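Local structure of probable alginate O-acetylase AlgJ (Pseudomonas putida, 4O8V) at residues Leu117-His122 with Ala182-Gln187; Arg66-Tyr71 with Gly113-Arg118; Met126-Ala131 with Trp225-Ala230; Gly10-Arg15 with Gly73-Ala78. The protein probably takes part, with AlgI and AlgF at the inner membrane, in adding acetyl groups to O-2 and O-3 of mannuronate residues in alginate. All blocks are in the same frame, centred on the assembly; numbering follows the deposited sequence.

Overall arrangement
All four contacts lie within the SGNH hydrolase-like domain, and three of them gather around its probable active site. Contacts 1 and 2, their centres about 10 Å apart, share Leu-117 and Arg-118 in the loop between helices 103-109 and 125-141; contact 1 ties that loop to strand 184-193, contact 2 to the end of helix 64-67. Contact 3, its centre about 15 Å from that of contact 1, joins helices 125-141 and 227-235 and brings Trp-225 against His-122. Contacts 1 to 3 thus frame the loop bearing Asp-120 and His-122. Contact 4 interleaves with contact 2 along the chain and lies beside it at the surface, centres about 13 Å apart, and about 26 Å from contact 3.

Contact 1: residues Leu117-His122 with Ala182-Gln187; sequences LRTDTH and APDNLQ
Asp-184, a buried carboxylate at the start of strand 184-193, binds main-chain N-H groups of Arg-118 and Thr-119, in the loop that supplies Asp-120 and His-122 to the SGNH hydrolase-like active site (assigned by similarity). The carboxylate offers syn lone pairs to successive peptides: OD1 takes Arg-118 N at 2.7 Å, and OD2 takes Thr-119 N at 2.8 Å. A third bond runs between Thr-119 OG1 and Asp-184 OD2, 2.7 Å long and nearly in line with the C-O bond. With chi1 at 70°, that hydroxyl stands between its own backbone N and carbonyl carbon, which lets it share an oxygen with the Thr-119 N-H. Leu-117 CD2 packs on Asp-184 CG at 3.7 Å. With an alanine in place of Asp-184, these two N-H groups and the threonine hydroxyl would probably lose their common acceptor, leaving the loop freer to shift beside Asp-120 and His-122. Arg-118 bends at chi3, 44°, to grip Ala-182 O end-on with NH1 and NH2, each 2.9 Å away; NH1 also bonds Gln-17 O. Farther along the loop, His-122 NE2 is hydrogen-bonded to Ser-218 OG. Asp-120 OD1 fixes the other side of that imidazole, accepting His-122 ND1 at 2.7 Å on its syn lone pair and His-122 N at 2.8 Å on its anti lone pair, the latter closing an Asx turn.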
loop_
_atom_site.group_PDB
_atom_site.type_symbol
_atom_site.label_atom_id
_atom_site.label_comp_id
_atom_site.label_asym_id
_atom_site.label_seq_id
_atom_site.Cartn_x
_atom_site.Cartn_y
_atom_site.Cartn_z
ATOM N N LEU A 117 -11.714 6.463 -1.231
ATOM C CA LEU A 117 -13.082 6.322 -1.746
ATOM C C LEU A 117 -14.053 6.058 -0.597
ATOM O O LEU A 117 -13.675 5.448 0.395
ATOM C CB LEU A 117 -13.157 5.175 -2.764
ATOM C CG LEU A 117 -12.392 5.380 -4.078
ATOM C CD1 LEU A 117 -12.122 4.046 -4.719
ATOM C CD2 LEU A 117 -13.185 6.214 -5.012
ATOM N N ARG A 118 -15.294 6.510 -0.732
ATOM C CA ARG A 118 -16.318 6.270 0.304
ATOM C C ARG A 118 -16.732 4.782 0.453
ATOM O O ARG A 118 -16.920 4.296 1.576
ATOM C CB ARG A 118 -17.550 7.151 0.012
ATOM C CG ARG A 118 -18.746 6.950 0.962
ATOM C CD ARG A 118 -19.846 8.006 0.716
ATOM N NE ARG A 118 -20.097 8.215 -0.702
ATOM C CZ ARG A 118 -20.818 7.405 -1.468
ATOM N NH1 ARG A 118 -21.392 6.329 -0.949
ATOM N NH2 ARG A 118 -20.974 7.682 -2.758
ATOM N N THR A 119 -16.853 4.056 -0.661
ATOM C CA THR A 119 -17.387 2.697 -0.631
ATOM C C THR A 119 -16.370 1.614 -0.984
ATOM O O THR A 119 -16.729 0.468 -1.237
ATOM C CB THR A 119 -18.571 2.555 -1.580
ATOM O OG1 THR A 119 -18.112 2.626 -2.936
ATOM C CG2 THR A 119 -19.600 3.676 -1.321
ATOM N N ASP A 120 -15.098 1.985 -0.991
ATOM C CA ASP A 120 -14.035 1.094 -1.471
ATOM C C ASP A 120 -12.875 1.146 -0.474
ATOM O O ASP A 120 -12.737 2.128 0.252
ATOM C CB ASP A 120 -13.616 1.543 -2.878
ATOM C CG ASP A 120 -12.631 0.584 -3.572
ATOM O OD1 ASP A 120 -11.417 0.650 -3.273
ATOM O OD2 ASP A 120 -13.087 -0.201 -4.448
ATOM N N THR A 121 -12.056 0.102 -0.410
ATOM C CA THR A 121 -10.926 0.096 0.516
ATOM C C THR A 121 -9.816 1.062 0.106
ATOM O O THR A 121 -8.990 1.447 0.933
ATOM C CB THR A 121 -10.282 -1.313 0.636
ATOM O OG1 THR A 121 -9.774 -1.697 -0.642
ATOM C CG2 THR A 121 -11.305 -2.325 1.127
ATOM N N HIS A 122 -9.773 1.444 -1.166
ATOM C CA HIS A 122 -8.550 2.051 -1.699
ATOM C C HIS A 122 -8.478 3.571 -1.631
ATOM O O HIS A 122 -9.489 4.263 -1.558
ATOM C CB HIS A 122 -8.350 1.619 -3.152
ATOM C CG HIS A 122 -8.114 0.145 -3.296
ATOM N ND1 HIS A 122 -9.091 -0.732 -3.716
ATOM C CD2 HIS A 122 -7.015 -0.603 -3.033
ATOM C CE1 HIS A 122 -8.593 -1.960 -3.728
ATOM N NE2 HIS A 122 -7.339 -1.912 -3.305
ATOM N N ALA A 182 -24.736 4.873 -2.508
ATOM C CA ALA A 182 -24.448 5.499 -3.795
ATOM C C ALA A 182 -23.029 5.133 -4.249
ATOM O O ALA A 182 -22.108 5.102 -3.434
ATOM C CB ALA A 182 -24.601 7.028 -3.708
ATOM N N PRO A 183 -22.853 4.844 -5.541
ATOM C CA PRO A 183 -21.494 4.635 -6.047
ATOM C C PRO A 183 -20.608 5.847 -5.805
ATOM O O PRO A 183 -21.109 6.981 -5.790
ATOM C CB PRO A 183 -21.703 4.417 -7.547
ATOM C CG PRO A 183 -23.127 4.030 -7.691
ATOM C CD PRO A 183 -23.871 4.709 -6.596
ATOM N N ASP A 184 -19.307 5.617 -5.624
ATOM C CA ASP A 184 -18.326 6.696 -5.684
ATOM C C ASP A 184 -18.282 7.287 -7.084
ATOM O O ASP A 184 -18.829 6.717 -8.024
ATOM C CB ASP A 184 -16.912 6.190 -5.327
ATOM C CG ASP A 184 -16.679 6.092 -3.832
ATOM O OD1 ASP A 184 -16.296 7.113 -3.208
ATOM O OD2 ASP A 184 -16.838 4.984 -3.285
ATOM N N ASN A 185 -17.604 8.425 -7.213
ATOM C CA ASN A 185 -17.200 8.927 -8.517
ATOM C C ASN A 185 -15.704 8.732 -8.639
ATOM O O ASN A 185 -14.986 8.849 -7.643
ATOM C CB ASN A 185 -17.574 10.398 -8.689
ATOM C CG ASN A 185 -19.029 10.585 -9.074
ATOM O OD1 ASN A 185 -19.635 9.722 -9.714
ATOM N ND2 ASN A 185 -19.596 11.727 -8.702
ATOM N N LEU A 186 -15.250 8.403 -9.845
ATOM C CA LEU A 186 -13.835 8.132 -10.081
ATOM C C LEU A 186 -13.308 8.852 -11.309
ATOM O O LEU A 186 -13.834 8.705 -12.415
ATOM C CB LEU A 186 -13.607 6.609 -10.223
ATOM C CG LEU A 186 -12.166 6.268 -10.645
ATOM C CD1 LEU A 186 -11.182 6.627 -9.514
ATOM C CD2 LEU A 186 -12.065 4.770 -11.052
ATOM N N GLN A 187 -12.255 9.651 -11.115
ATOM C CA GLN A 187 -11.634 10.355 -12.222
ATOM C C GLN A 187 -10.532 9.492 -12.844
ATOM O O GLN A 187 -9.666 8.979 -12.147
ATOM C CB GLN A 187 -11.037 11.690 -11.773
ATOM C CG GLN A 187 -10.488 12.494 -12.928
ATOM C CD GLN A 187 -9.859 13.803 -12.496
ATOM O OE1 GLN A 187 -8.893 13.821 -11.727
ATOM N NE2 GLN A 187 -10.393 14.903 -13.001
#

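Contact 2: residues Arg66-Tyr71 with Gly113-Arg118; sequences RVYTEY and GQVFLR
Tyr-68, just past helix 64-67, reaches Val-115 and Phe-116, and its side chain can be followed outward. CB points at the loop 113-118, and chi1 of -78° sets CG anti to the carbonyl carbon, sending the ring toward the loop. CD2 comes first, beside Phe-116 CB. CE2 then touches Val-115 CG2 at 3.7 Å and lies at the edge of the Phe-116 ring, near its plane. At the tip, OH accepts Val-115 N in a 2.9 Å bond that is almost straight, 168°, and lies in the plane of the tyrosine ring. A water also sits in that plane, 2.6 Å from Tyr-68 OH, and donates to Gly-113 O at 3.0 Å, so the hydroxyl meets Val-115 N directly and Gly-113 O through the water. A phenylalanine here would remove the hydroxyl and is likely to leave Val-115 N without its acceptor and the bridging water without one of its partners. Alongside, Val-67 divides its methyls: CG1 meets Val-115 CG2 at 3.9 Å, while CG2 meets Phe-116 CE1 at 3.8 Å. Within the loop, Gln-114 NE2 bonds Phe-116 O at 3.0 Å. This buried contact packs the end of helix 64-67, in the SGNH hydrolase-like fold, against the early part of the loop that goes on to present Asp-120 and His-122, assigned to the active site by similarity.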
loop_
_atom_site.group_PDB
_atom_site.type_symbol
_atom_site.label_atom_id
_atom_site.label_comp_id
_atom_site.label_asym_id
_atom_site.label_seq_id
_atom_site.Cartn_x
_atom_site.Cartn_y
_atom_site.Cartn_z
ATOM N N ARG A 66 -8.636 4.950 9.987
ATOM C CA ARG A 66 -7.812 5.878 10.762
ATOM C C ARG A 66 -7.838 7.273 10.146
ATOM O O ARG A 66 -7.820 8.267 10.857
ATOM C CB ARG A 66 -6.346 5.375 10.843
ATOM C CG ARG A 66 -5.425 6.287 11.646
ATOM C CD ARG A 66 -3.970 5.757 11.731
ATOM N NE ARG A 66 -3.878 4.331 12.064
ATOM C CZ ARG A 66 -4.069 3.818 13.276
ATOM N NH1 ARG A 66 -4.416 4.604 14.299
ATOM N NH2 ARG A 66 -3.940 2.505 13.467
ATOM N N VAL A 67 -7.865 7.338 8.819
ATOM C CA VAL A 67 -7.832 8.611 8.122
ATOM C C VAL A 67 -9.221 9.261 8.120
ATOM O O VAL A 67 -9.330 10.484 8.196
ATOM C CB VAL A 67 -7.321 8.453 6.671
ATOM C CG1 VAL A 67 -7.375 9.790 5.924
ATOM C CG2 VAL A 67 -5.893 7.891 6.664
ATOM N N TYR A 68 -10.272 8.442 8.038
ATOM C CA TYR A 68 -11.661 8.948 8.057
ATOM C C TYR A 68 -12.456 8.507 9.295
ATOM O O TYR A 68 -13.579 8.000 9.198
ATOM C CB TYR A 68 -12.370 8.533 6.750
ATOM C CG TYR A 68 -11.957 9.425 5.603
ATOM C CD1 TYR A 68 -12.502 10.708 5.480
ATOM C CD2 TYR A 68 -10.987 9.018 4.672
ATOM C CE1 TYR A 68 -12.113 11.558 4.458
ATOM C CE2 TYR A 68 -10.582 9.868 3.633
ATOM C CZ TYR A 68 -11.146 11.141 3.540
ATOM O OH TYR A 68 -10.747 11.999 2.535
ATOM N N THR A 69 -11.902 8.757 10.476
ATOM C CA THR A 69 -12.589 8.404 11.725
ATOM C C THR A 69 -13.918 9.125 11.878
ATOM O O THR A 69 -14.805 8.677 12.623
ATOM C CB THR A 69 -11.740 8.731 12.963
ATOM O OG1 THR A 69 -11.524 10.144 13.028
ATOM C CG2 THR A 69 -10.404 8.033 12.887
ATOM N N GLU A 70 -14.069 10.239 11.170
ATOM C CA GLU A 70 -15.275 11.038 11.331
ATOM C C GLU A 70 -16.471 10.355 10.672
ATOM O O GLU A 70 -17.615 10.748 10.904
ATOM C CB GLU A 70 -15.079 12.459 10.767
ATOM C CG GLU A 70 -14.867 12.545 9.262
ATOM C CD GLU A 70 -13.381 12.625 8.879
ATOM O OE1 GLU A 70 -12.547 11.946 9.524
ATOM O OE2 GLU A 70 -13.051 13.384 7.939
ATOM N N TYR A 71 -16.213 9.330 9.864
ATOM C CA TYR A 71 -17.308 8.596 9.228
ATOM C C TYR A 71 -17.505 7.215 9.841
ATOM O O TYR A 71 -18.260 6.403 9.318
ATOM C CB TYR A 71 -17.075 8.482 7.712
ATOM C CG TYR A 71 -17.142 9.831 7.029
ATOM C CD1 TYR A 71 -18.275 10.624 7.132
ATOM C CD2 TYR A 71 -16.063 10.315 6.291
ATOM C CE1 TYR A 71 -18.341 11.865 6.518
ATOM C CE2 TYR A 71 -16.114 11.559 5.678
ATOM C CZ TYR A 71 -17.254 12.328 5.801
ATOM O OH TYR A 71 -17.328 13.559 5.188
ATOM N N GLY A 113 -10.241 17.219 -0.946
ATOM C CA GLY A 113 -11.214 16.266 -1.434
ATOM C C GLY A 113 -10.935 14.912 -0.809
ATOM O O GLY A 113 -10.119 14.814 0.106
ATOM N N GLN A 114 -11.626 13.881 -1.282
ATOM C CA GLN A 114 -11.469 12.548 -0.724
ATOM C C GLN A 114 -10.079 11.991 -1.051
ATOM O O GLN A 114 -9.669 11.987 -2.218
ATOM C CB GLN A 114 -12.544 11.607 -1.257
ATOM C CG GLN A 114 -13.915 11.910 -0.640
ATOM C CD GLN A 114 -14.991 10.945 -1.084
ATOM O OE1 GLN A 114 -16.118 11.351 -1.341
ATOM N NE2 GLN A 114 -14.665 9.649 -1.127
ATOM N N VAL A 115 -9.387 11.504 -0.023
ATOM C CA VAL A 115 -8.103 10.837 -0.234
ATOM C C VAL A 115 -8.290 9.311 -0.198
ATOM O O VAL A 115 -7.415 8.574 -0.634
ATOM C CB VAL A 115 -7.035 11.318 0.796
ATOM C CG1 VAL A 115 -6.809 12.860 0.682
ATOM C CG2 VAL A 115 -7.377 10.931 2.217
ATOM N N PHE A 116 -9.446 8.848 0.288
ATOM C CA PHE A 116 -9.926 7.472 0.069
ATOM C C PHE A 116 -11.332 7.521 -0.522
ATOM O O PHE A 116 -12.065 8.505 -0.313
ATOM C CB PHE A 116 -10.003 6.646 1.371
ATOM C CG PHE A 116 -8.671 6.174 1.894
ATOM C CD1 PHE A 116 -7.865 7.033 2.629
ATOM C CD2 PHE A 116 -8.267 4.855 1.707
ATOM C CE1 PHE A 116 -6.660 6.614 3.128
ATOM C CE2 PHE A 116 -7.059 4.419 2.208
ATOM C CZ PHE A 116 -6.250 5.297 2.917
ATOM N N LEU A 117 -11.714 6.463 -1.231
ATOM C CA LEU A 117 -13.082 6.322 -1.746
ATOM C C LEU A 117 -14.053 6.058 -0.597
ATOM O O LEU A 117 -13.675 5.448 0.395
ATOM C CB LEU A 117 -13.157 5.175 -2.764
ATOM C CG LEU A 117 -12.392 5.380 -4.078
ATOM C CD1 LEU A 117 -12.122 4.046 -4.719
ATOM C CD2 LEU A 117 -13.185 6.214 -5.012
ATOM N N ARG A 118 -15.294 6.510 -0.732
ATOM C CA ARG A 118 -16.318 6.270 0.304
ATOM C C ARG A 118 -16.732 4.782 0.453
ATOM O O ARG A 118 -16.920 4.296 1.576
ATOM C CB ARG A 118 -17.550 7.151 0.012
ATOM C CG ARG A 118 -18.746 6.950 0.962
ATOM C CD ARG A 118 -19.846 8.006 0.716
ATOM N NE ARG A 118 -20.097 8.215 -0.702
ATOM C CZ ARG A 118 -20.818 7.405 -1.468
ATOM N NH1 ARG A 118 -21.392 6.329 -0.949
ATOM N NH2 ARG A 118 -20.974 7.682 -2.758
HETATM O O HOH W 1 -11.692 14.442 2.655
#

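Contact 3: residues Met126-Ala131 with Trp225-Ala230; sequences MGAEVA and WNFLGA
The phenyl ring of Phe-227 turns its edge to the backbone of helix 125-141, with Ala-128 O near the ring plane, 3.6 Å from CD1 and 3.7 Å from CE1. Ala-128 CB lies beside the same CD1 at 4.0 Å, and Ala-131 CB approaches CE1 obliquely, 4.2 Å away. The Phe-227 ring also meets Trp-123, their planes at about 45°. The other large flat group, the Trp-225 indole, is directed elsewhere, stacking on the ring of His-122, the presumed proton acceptor, with Leu-117 touching it too. Its share in the helix packing therefore falls to the root of the residue: Ala-128 CB rests 3.5 Å from Trp-225 O and 4.4 Å from Trp-225 CB.

Phe-227 gets its ring between the helices because CG is anti to the backbone N, chi1 -173°, which turns the side chain toward Ala-128 and Ala-131. One turn on, Ala-230 CB sits 3.9 Å from Glu-129 CA. Small side chains at these points allow the backbones to draw close, and the CA atoms of Glu-129 and Ala-230 are just 5.3 Å apart. The meeting is one of van der Waals contact, methyls and ring edge against backbone. The carboxylate of Glu-129 goes instead to a salt bridge with Arg-189.

In the fold, helix 125-141 is wedged between two others: Val-130 packs on helix 103-109, while Ala-128 and Ala-131 face helix 227-235, whose Leu-228 in turn reaches strand 239-241.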
loop_
_atom_site.group_PDB
_atom_site.type_symbol
_atom_site.label_atom_id
_atom_site.label_comp_id
_atom_site.label_asym_id
_atom_site.label_seq_id
_atom_site.Cartn_x
_atom_site.Cartn_y
_atom_site.Cartn_z
HETATM N N MSE A 126 -6.188 11.038 -6.280
HETATM C CA MSE A 126 -5.542 12.145 -5.597
HETATM C C MSE A 126 -4.816 11.678 -4.333
HETATM O O MSE A 126 -3.714 12.160 -4.034
HETATM C CB MSE A 126 -6.561 13.242 -5.257
HETATM C CG MSE A 126 -5.928 14.495 -4.703
HETATM SE SE MSE A 126 -5.910 14.547 -2.733
HETATM C CE MSE A 126 -7.791 14.998 -2.404
ATOM N N GLY A 127 -5.418 10.736 -3.603
ATOM C CA GLY A 127 -4.807 10.217 -2.395
ATOM C C GLY A 127 -3.495 9.499 -2.694
ATOM O O GLY A 127 -2.486 9.658 -1.995
ATOM N N ALA A 128 -3.513 8.694 -3.744
ATOM C CA ALA A 128 -2.308 7.956 -4.131
ATOM C C ALA A 128 -1.213 8.927 -4.606
ATOM O O ALA A 128 -0.027 8.712 -4.405
ATOM C CB ALA A 128 -2.647 6.922 -5.209
ATOM N N GLU A 129 -1.623 10.031 -5.203
ATOM C CA GLU A 129 -0.672 10.991 -5.723
ATOM C C GLU A 129 0.033 11.711 -4.562
ATOM O O GLU A 129 1.240 11.961 -4.618
ATOM C CB GLU A 129 -1.396 11.976 -6.650
ATOM C CG GLU A 129 -0.522 13.081 -7.214
ATOM C CD GLU A 129 -1.332 14.057 -8.040
ATOM O OE1 GLU A 129 -2.006 14.930 -7.450
ATOM O OE2 GLU A 129 -1.321 13.926 -9.279
ATOM N N VAL A 130 -0.729 12.059 -3.525
ATOM C CA VAL A 130 -0.165 12.623 -2.305
ATOM C C VAL A 130 0.875 11.675 -1.696
ATOM O O VAL A 130 1.989 12.107 -1.339
ATOM C CB VAL A 130 -1.279 12.937 -1.278
ATOM C CG1 VAL A 130 -0.681 13.300 0.074
ATOM C CG2 VAL A 130 -2.147 14.064 -1.806
ATOM N N ALA A 131 0.535 10.387 -1.628
ATOM C CA ALA A 131 1.467 9.374 -1.111
ATOM C C ALA A 131 2.722 9.312 -1.983
ATOM O O ALA A 131 3.855 9.339 -1.471
ATOM C CB ALA A 131 0.786 7.994 -1.023
ATOM N N TRP A 225 -6.058 3.739 -9.496
ATOM C CA TRP A 225 -5.527 4.687 -8.508
ATOM C C TRP A 225 -4.275 5.389 -9.054
ATOM O O TRP A 225 -3.791 6.340 -8.447
ATOM C CB TRP A 225 -5.231 3.989 -7.166
ATOM C CG TRP A 225 -6.186 2.836 -6.875
ATOM C CD1 TRP A 225 -5.857 1.554 -6.489
ATOM C CD2 TRP A 225 -7.621 2.864 -6.989
ATOM N NE1 TRP A 225 -7.014 0.794 -6.339
ATOM C CE2 TRP A 225 -8.098 1.571 -6.660
ATOM C CE3 TRP A 225 -8.547 3.855 -7.349
ATOM C CZ2 TRP A 225 -9.457 1.247 -6.682
ATOM C CZ3 TRP A 225 -9.894 3.532 -7.367
ATOM C CH2 TRP A 225 -10.339 2.240 -7.046
ATOM N N ASN A 226 -3.789 4.907 -10.199
ATOM C CA ASN A 226 -2.621 5.462 -10.905
ATOM C C ASN A 226 -1.415 5.684 -9.995
ATOM O O ASN A 226 -0.682 6.664 -10.166
ATOM C CB ASN A 226 -2.976 6.797 -11.600
ATOM C CG ASN A 226 -1.994 7.154 -12.727
ATOM O OD1 ASN A 226 -1.601 6.296 -13.515
ATOM N ND2 ASN A 226 -1.565 8.415 -12.774
ATOM N N PHE A 227 -1.206 4.798 -9.019
ATOM C CA PHE A 227 -0.081 4.972 -8.104
ATOM C C PHE A 227 1.258 4.823 -8.838
ATOM O O PHE A 227 2.201 5.583 -8.566
ATOM C CB PHE A 227 -0.173 3.984 -6.947
ATOM C CG PHE A 227 0.847 4.207 -5.859
ATOM C CD1 PHE A 227 1.097 5.475 -5.362
ATOM C CD2 PHE A 227 1.553 3.121 -5.325
ATOM C CE1 PHE A 227 2.017 5.664 -4.347
ATOM C CE2 PHE A 227 2.466 3.307 -4.301
ATOM C CZ PHE A 227 2.710 4.572 -3.819
ATOM N N LEU A 228 1.345 3.861 -9.757
ATOM C CA LEU A 228 2.565 3.722 -10.565
ATOM C C LEU A 228 2.907 5.021 -11.305
ATOM O O LEU A 228 4.050 5.493 -11.288
ATOM C CB LEU A 228 2.426 2.588 -11.586
ATOM C CG LEU A 228 3.667 2.335 -12.445
ATOM C CD1 LEU A 228 4.801 1.906 -11.553
ATOM C CD2 LEU A 228 3.352 1.264 -13.450
ATOM N N GLY A 229 1.909 5.580 -11.981
ATOM C CA GLY A 229 2.139 6.780 -12.766
ATOM C C GLY A 229 2.522 7.930 -11.851
ATOM O O GLY A 229 3.410 8.723 -12.180
ATOM N N ALA A 230 1.852 8.010 -10.702
ATOM C CA ALA A 230 2.099 9.109 -9.766
ATOM C C ALA A 230 3.554 9.048 -9.262
ATOM O O ALA A 230 4.224 10.072 -9.125
ATOM C CB ALA A 230 1.116 9.061 -8.610
#

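Contact 4: residues Gly10-Arg15 with Gly73-Ala78; sequences GVVLGR and GKERPA
Val-12 and Glu-75 cross obliquely, with a single valine methyl making the touch. Chi1 of -180° puts Val-12 CG1 anti to the backbone N, where it lies 3.8 Å from Glu-75 CB and 3.9 Å from Glu-75 OE2. The glutamate runs extended past this methyl, so that CB near its root and the carboxylate at its end both lie against Val-12 CG1. From there OE2 accepts a bond of 2.6 Å from a water, and that water accepts Leu-13 N at 2.9 Å, bridging the carboxylate to the backbone of strand 11-13. Beyond this the backbones themselves close up: Gly-14 CA stands 3.7 Å from Gly-73 N. A CB on Gly-73 would come too close to Leu-13 O, which is consistent with glycine at this position. Within 73-78, Arg-76 grips Gly-73 O side-on, NE at 3.1 Å and NH2 at 3.2 Å, the two nitrogens on opposite faces of the carbonyl plane. Arg-15, in segment 10-15, bonds Glu-70 O. At this surface contact, away from the annotated sites, the direct touches are van der Waals and the polar link passes through one water, so the 11-13/19-21 hairpin and the loop are joined by packing and a solvent bridge.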
loop_
_atom_site.group_PDB
_atom_site.type_symbol
_atom_site.label_atom_id
_atom_site.label_comp_id
_atom_site.label_asym_id
_atom_site.label_seq_id
_atom_site.Cartn_x
_atom_site.Cartn_y
_atom_site.Cartn_z
ATOM N N GLY A 10 -15.010 -9.127 5.575
ATOM C CA GLY A 10 -16.288 -8.449 5.658
ATOM C C GLY A 10 -16.249 -6.929 5.591
ATOM O O GLY A 10 -15.204 -6.308 5.326
ATOM N N VAL A 11 -17.405 -6.326 5.833
ATOM C CA VAL A 11 -17.554 -4.881 5.707
ATOM C C VAL A 11 -18.215 -4.302 6.964
ATOM O O VAL A 11 -19.015 -4.976 7.621
ATOM C CB VAL A 11 -18.359 -4.528 4.414
ATOM C CG1 VAL A 11 -19.633 -5.327 4.341
ATOM C CG2 VAL A 11 -18.657 -3.028 4.334
ATOM N N VAL A 12 -17.837 -3.078 7.324
ATOM C CA VAL A 12 -18.418 -2.350 8.450
ATOM C C VAL A 12 -19.098 -1.094 7.923
ATOM O O VAL A 12 -18.551 -0.387 7.068
ATOM C CB VAL A 12 -17.346 -1.977 9.505
ATOM C CG1 VAL A 12 -17.964 -1.228 10.679
ATOM C CG2 VAL A 12 -16.625 -3.232 9.997
ATOM N N LEU A 13 -20.314 -0.837 8.391
ATOM C CA LEU A 13 -21.035 0.350 7.951
ATOM C C LEU A 13 -20.593 1.565 8.731
ATOM O O LEU A 13 -20.504 1.509 9.953
ATOM C CB LEU A 13 -22.546 0.168 8.133
ATOM C CG LEU A 13 -23.204 -1.022 7.464
ATOM C CD1 LEU A 13 -24.705 -1.017 7.822
ATOM C CD2 LEU A 13 -22.992 -0.990 5.975
ATOM N N GLY A 14 -20.322 2.660 8.027
ATOM C CA GLY A 14 -20.062 3.941 8.661
ATOM C C GLY A 14 -21.217 4.914 8.462
ATOM O O GLY A 14 -22.311 4.505 8.063
ATOM N N ARG A 15 -20.987 6.191 8.762
ATOM C CA ARG A 15 -22.001 7.238 8.543
ATOM C C ARG A 15 -22.002 7.691 7.099
ATOM O O ARG A 15 -21.025 7.467 6.393
ATOM C CB ARG A 15 -21.749 8.461 9.432
ATOM C CG ARG A 15 -21.799 8.209 10.920
ATOM C CD ARG A 15 -21.816 9.542 11.684
ATOM N NE ARG A 15 -20.724 10.403 11.242
ATOM C CZ ARG A 15 -20.877 11.645 10.792
ATOM N NH1 ARG A 15 -22.081 12.192 10.746
ATOM N NH2 ARG A 15 -19.817 12.336 10.390
ATOM N N GLY A 73 -19.193 4.595 12.151
ATOM C CA GLY A 73 -20.559 4.448 12.622
ATOM C C GLY A 73 -20.591 3.960 14.054
ATOM O O GLY A 73 -19.783 4.383 14.881
ATOM N N LYS A 74 -21.536 3.070 14.348
ATOM C CA LYS A 74 -21.653 2.468 15.667
ATOM C C LYS A 74 -20.414 1.650 16.037
ATOM O O LYS A 74 -19.824 1.859 17.100
ATOM C CB LYS A 74 -22.917 1.597 15.737
ATOM N N GLU A 75 -20.003 0.744 15.151
ATOM C CA GLU A 75 -18.844 -0.106 15.412
ATOM C C GLU A 75 -17.539 0.677 15.340
ATOM O O GLU A 75 -17.315 1.425 14.390
ATOM C CB GLU A 75 -18.771 -1.266 14.414
ATOM C CG GLU A 75 -19.856 -2.311 14.539
ATOM C CD GLU A 75 -19.631 -3.467 13.580
ATOM O OE1 GLU A 75 -18.683 -4.254 13.808
ATOM O OE2 GLU A 75 -20.387 -3.579 12.590
ATOM N N ARG A 76 -16.676 0.472 16.333
ATOM C CA ARG A 76 -15.310 1.021 16.321
ATOM C C ARG A 76 -14.283 -0.108 16.218
ATOM O O ARG A 76 -14.563 -1.222 16.673
ATOM C CB ARG A 76 -15.067 1.844 17.590
ATOM C CG ARG A 76 -16.012 3.020 17.729
ATOM C CD ARG A 76 -15.875 3.896 16.502
ATOM N NE ARG A 76 -17.034 4.748 16.280
ATOM C CZ ARG A 76 -17.034 6.063 16.464
ATOM N NH1 ARG A 76 -15.932 6.666 16.884
ATOM N NH2 ARG A 76 -18.136 6.772 16.231
ATOM N N PRO A 77 -13.095 0.172 15.649
ATOM C CA PRO A 77 -12.068 -0.877 15.571
ATOM C C PRO A 77 -11.664 -1.382 16.964
ATOM O O PRO A 77 -11.766 -0.630 17.944
ATOM C CB PRO A 77 -10.897 -0.179 14.863
ATOM C CG PRO A 77 -11.546 0.926 14.059
ATOM C CD PRO A 77 -12.692 1.398 14.938
ATOM N N ALA A 78 -11.246 -2.645 17.059
ATOM C CA ALA A 78 -10.724 -3.187 18.317
ATOM C C ALA A 78 -9.404 -2.527 18.690
ATOM O O ALA A 78 -8.758 -1.880 17.858
ATOM C CB ALA A 78 -10.546 -4.710 18.233
HETATM O O HOH W 2 -21.511 -2.428 10.488
#